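Local coordinates for nicotinamide-nucleotide adenylyltransferase NadR family / Ribosylnicotinamide kinase (Lactococcus lactis subsp. cremoris, PDB 6GYE), which probably phosphorylates nicotinamide riboside, which it binds, and may adenylylate nicotinamide mononucleotide on the route to NAD+, at residues A[41-52]-A[79-88]. Residues are numbered along the deposited sequence; the frame is centred on the assembly and turned at random.
Sequences NDGVLLVVSGYD and NIKVSMLNEN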
loop_
_atom_site.group_PDB
_atom_site.type_symbol
_atom_site.label_atom_id
_atom_site.label_comp_id
_atom_site.label_asym_id
_atom_site.label_seq_id
_atom_site.Cartn_x
_atom_site.Cartn_y
_atom_site.Cartn_z
ATOM N N ASN A 41 21.039 8.799 22.949
ATOM C CA ASN A 41 20.631 7.934 24.038
ATOM C C ASN A 41 21.230 6.559 23.825
ATOM O O ASN A 41 21.699 6.223 22.731
ATOM C CB ASN A 41 19.103 7.829 24.137
ATOM C CG ASN A 41 18.456 9.138 24.551
ATOM O OD1 ASN A 41 18.393 9.446 25.732
ATOM N ND2 ASN A 41 17.975 9.912 23.580
ATOM N N ASP A 42 21.213 5.767 24.898
ATOM C CA ASP A 42 21.626 4.375 24.772
ATOM C C ASP A 42 20.613 3.565 23.974
ATOM O O ASP A 42 20.998 2.645 23.246
ATOM C CB ASP A 42 21.834 3.777 26.158
ATOM C CG ASP A 42 22.921 4.487 26.928
ATOM O OD1 ASP A 42 24.020 4.681 26.366
ATOM O OD2 ASP A 42 22.666 4.884 28.079
ATOM N N GLY A 43 19.328 3.897 24.090
ATOM C CA GLY A 43 18.283 3.243 23.324
ATOM C C GLY A 43 17.052 4.115 23.224
ATOM O O GLY A 43 16.865 5.051 24.007
ATOM N N VAL A 44 16.215 3.806 22.237
ATOM C CA VAL A 44 15.011 4.574 21.950
ATOM C C VAL A 44 13.826 3.625 21.912
ATOM O O VAL A 44 13.886 2.574 21.260
ATOM C CB VAL A 44 15.119 5.339 20.615
ATOM C CG1 VAL A 44 13.797 6.001 20.256
ATOM C CG2 VAL A 44 16.223 6.373 20.673
ATOM N N LEU A 45 12.748 4.006 22.586
ATOM C CA LEU A 45 11.462 3.329 22.481
ATOM C C LEU A 45 10.538 4.181 21.612
ATOM O O LEU A 45 10.228 5.324 21.973
ATOM C CB LEU A 45 10.853 3.114 23.862
ATOM C CG LEU A 45 9.549 2.315 23.921
ATOM C CD1 LEU A 45 9.756 0.918 23.363
ATOM C CD2 LEU A 45 9.027 2.236 25.337
ATOM N N LEU A 46 10.128 3.645 20.456
ATOM C CA LEU A 46 9.146 4.310 19.610
ATOM C C LEU A 46 7.754 3.930 20.074
ATOM O O LEU A 46 7.454 2.743 20.214
ATOM C CB LEU A 46 9.303 3.938 18.141
ATOM C CG LEU A 46 10.629 4.252 17.460
ATOM C CD1 LEU A 46 10.546 3.933 15.954
ATOM C CD2 LEU A 46 11.040 5.701 17.726
ATOM N N VAL A 47 6.913 4.925 20.344
ATOM C CA VAL A 47 5.552 4.643 20.783
ATOM C C VAL A 47 4.590 5.002 19.659
ATOM O O VAL A 47 4.486 6.166 19.266
ATOM C CB VAL A 47 5.204 5.365 22.086
ATOM C CG1 VAL A 47 3.756 5.109 22.444
ATOM C CG2 VAL A 47 6.092 4.849 23.203
ATOM N N VAL A 48 3.925 3.986 19.114
ATOM C CA VAL A 48 2.866 4.165 18.129
ATOM C C VAL A 48 1.565 4.247 18.897
ATOM O O VAL A 48 1.166 3.265 19.535
ATOM C CB VAL A 48 2.801 2.989 17.142
ATOM C CG1 VAL A 48 1.962 3.373 15.937
ATOM C CG2 VAL A 48 4.174 2.509 16.757
ATOM N N SER A 49 0.901 5.396 18.842
ATOM C CA SER A 49 -0.373 5.535 19.530
ATOM C C SER A 49 -1.518 5.490 18.524
ATOM O O SER A 49 -1.340 5.777 17.334
ATOM C CB SER A 49 -0.412 6.826 20.353
ATOM O OG SER A 49 -0.187 7.944 19.526
ATOM N N GLY A 50 -2.687 5.084 19.008
ATOM C CA GLY A 50 -3.848 4.971 18.143
ATOM C C GLY A 50 -5.061 4.488 18.909
ATOM O O GLY A 50 -4.979 4.093 20.079
ATOM N N TYR A 51 -6.199 4.522 18.218
ATOM C CA TYR A 51 -7.466 4.044 18.759
ATOM C C TYR A 51 -8.373 3.705 17.586
ATOM O O TYR A 51 -8.146 4.158 16.461
ATOM C CB TYR A 51 -8.125 5.086 19.686
ATOM C CG TYR A 51 -8.270 6.465 19.064
ATOM C CD1 TYR A 51 -7.244 7.410 19.162
ATOM C CD2 TYR A 51 -9.424 6.823 18.377
ATOM C CE1 TYR A 51 -7.367 8.672 18.587
ATOM C CE2 TYR A 51 -9.556 8.086 17.805
ATOM C CZ TYR A 51 -8.525 9.001 17.908
ATOM O OH TYR A 51 -8.661 10.247 17.334
ATOM N N ASP A 52 -9.405 2.907 17.859
ATOM C CA ASP A 52 -10.330 2.504 16.806
ATOM C C ASP A 52 -10.868 3.722 16.059
ATOM O O ASP A 52 -11.254 4.719 16.671
ATOM C CB ASP A 52 -11.481 1.692 17.401
ATOM C CG ASP A 52 -11.052 0.309 17.872
ATOM O OD1 ASP A 52 -9.920 -0.117 17.564
ATOM O OD2 ASP A 52 -11.854 -0.355 18.565
ATOM N N ASN A 79 19.473 -0.544 19.098
ATOM C CA ASN A 79 18.930 0.114 20.274
ATOM C C ASN A 79 17.563 0.757 20.032
ATOM O O ASN A 79 17.211 1.717 20.722
ATOM C CB ASN A 79 19.932 1.160 20.775
ATOM C CG ASN A 79 20.247 2.250 19.725
ATOM O OD1 ASN A 79 20.222 2.002 18.519
ATOM N ND2 ASN A 79 20.564 3.455 20.198
ATOM N N ILE A 80 16.781 0.274 19.069
ATOM C CA ILE A 80 15.480 0.872 18.780
ATOM C C ILE A 80 14.410 -0.200 18.877
ATOM O O ILE A 80 14.434 -1.177 18.124
ATOM C CB ILE A 80 15.434 1.568 17.408
ATOM C CG1 ILE A 80 16.462 2.697 17.325
ATOM C CG2 ILE A 80 14.045 2.152 17.147
ATOM C CD1 ILE A 80 16.531 3.339 15.965
ATOM N N LYS A 81 13.473 -0.012 19.802
ATOM C CA LYS A 81 12.336 -0.892 20.011
ATOM C C LYS A 81 11.060 -0.150 19.637
ATOM O O LYS A 81 10.963 1.064 19.821
ATOM C CB LYS A 81 12.267 -1.358 21.471
ATOM C CG LYS A 81 11.138 -2.344 21.794
ATOM C CD LYS A 81 11.418 -3.720 21.219
ATOM C CE LYS A 81 10.331 -4.734 21.573
ATOM N NZ LYS A 81 10.622 -6.045 20.923
ATOM N N VAL A 82 10.087 -0.889 19.106
ATOM C CA VAL A 82 8.797 -0.344 18.685
ATOM C C VAL A 82 7.709 -0.955 19.550
ATOM O O VAL A 82 7.633 -2.188 19.684
ATOM C CB VAL A 82 8.496 -0.628 17.201
ATOM C CG1 VAL A 82 7.092 -0.137 16.864
ATOM C CG2 VAL A 82 9.529 0.034 16.298
ATOM N N SER A 83 6.858 -0.101 20.116
ATOM C CA SER A 83 5.809 -0.532 21.026
ATOM C C SER A 83 4.519 0.217 20.714
ATOM O O SER A 83 4.525 1.282 20.088
ATOM C CB SER A 83 6.211 -0.306 22.486
ATOM O OG SER A 83 6.296 1.079 22.769
ATOM N N MET A 84 3.410 -0.347 21.179
ATOM C CA MET A 84 2.072 0.106 20.840
ATOM C C MET A 84 1.412 0.698 22.076
ATOM O O MET A 84 1.403 0.058 23.135
ATOM C CB MET A 84 1.244 -1.072 20.323
ATOM C CG MET A 84 0.203 -0.747 19.286
ATOM S SD MET A 84 -0.641 -2.229 18.692
ATOM C CE MET A 84 -1.816 -2.500 20.013
ATOM N N LEU A 85 0.874 1.923 21.946
ATOM C CA LEU A 85 0.062 2.553 22.991
ATOM C C LEU A 85 -1.379 2.611 22.502
ATOM O O LEU A 85 -1.735 3.482 21.707
ATOM C CB LEU A 85 0.555 3.946 23.358
ATOM C CG LEU A 85 -0.298 4.600 24.461
ATOM C CD1 LEU A 85 -0.374 3.692 25.669
ATOM C CD2 LEU A 85 0.259 5.931 24.880
ATOM N N ASN A 86 -2.194 1.671 22.979
ATOM C CA ASN A 86 -3.604 1.571 22.619
ATOM C C ASN A 86 -4.416 2.555 23.464
ATOM O O ASN A 86 -4.441 2.454 24.699
ATOM C CB ASN A 86 -4.079 0.130 22.839
ATOM C CG ASN A 86 -5.498 -0.121 22.341
ATOM O OD1 ASN A 86 -6.346 0.773 22.327
ATOM N ND2 ASN A 86 -5.768 -1.362 21.960
ATOM N N GLU A 87 -5.095 3.495 22.811
ATOM C CA GLU A 87 -5.812 4.542 23.528
ATOM C C GLU A 87 -7.321 4.313 23.606
ATOM O O GLU A 87 -8.041 5.211 24.054
ATOM C CB GLU A 87 -5.518 5.902 22.894
ATOM C CG GLU A 87 -4.135 6.428 23.226
ATOM C CD GLU A 87 -3.714 7.588 22.350
ATOM O OE1 GLU A 87 -4.288 7.740 21.246
ATOM O OE2 GLU A 87 -2.824 8.358 22.785
ATOM N N ASN A 88 -7.807 3.129 23.231
ATOM C CA ASN A 88 -9.231 2.822 23.320
ATOM C C ASN A 88 -9.694 2.828 24.776
ATOM O O ASN A 88 -8.900 2.671 25.707
ATOM C CB ASN A 88 -9.541 1.444 22.719
ATOM C CG ASN A 88 -9.488 1.416 21.187
ATOM O OD1 ASN A 88 -9.577 2.440 20.515
ATOM N ND2 ASN A 88 -9.358 0.219 20.638
HETATM O O HOH W 1 -3.053 8.621 19.041
#
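With chi1 at -74°, Asn-88 sets its CG anti to its own carbonyl carbon, and the amide then meets Asp-52 with both polar atoms. OD1 of Asn-88 accepts from Asp-52 N on an in-plane lone pair (2.7 Å). Its ND2 gives a hydrogen to Asp-52 OD1 (3.1 Å) from above the carboxylate plane. The two flat groups stand 64° apart. Replacing this asparagine by alanine would probably leave Asp-52 N and OD1 without these partners and the stretch after strand 43-50 freer to move. Asn-86 OD1 accepts from Asn-88 N in an Asx turn, which holds the backbone of Asn-88, the base from which its side chain reaches Asp-52.

Strands 43-50 and 80-86 run parallel, and every second residue of 43-50, from Val-44 to Gly-50, turns both N and O to its neighbour. Leu-46 O, for one, accepts from Ser-83 N (2.9 Å); in the modelled conformer of Ser-83, one of two, OG may add a longer contact from above the carbonyl plane. Val-47 CG1 presses on Leu-85 CB (3.5 Å). On the other face Leu-46 CD1 meets Val-82 CG2 (4.0 Å), and Val-48 CG2 reaches Val-82 CG1. Farther along, a water bridges Ser-49 OG and Glu-87 OE1, while Glu-87 OE2 is held by Trp-100.

The pairing forms one margin of a five-stranded parallel sheet with the 3-2-1-4-5 order of a Rossmann-like nucleotidyltransferase fold: strand 80-86 is outermost, strand 43-50 bonds onward to 15-21, helix 95-110 packs on Leu-85, and helices 28-40 and 63-73 pack on the opposite face.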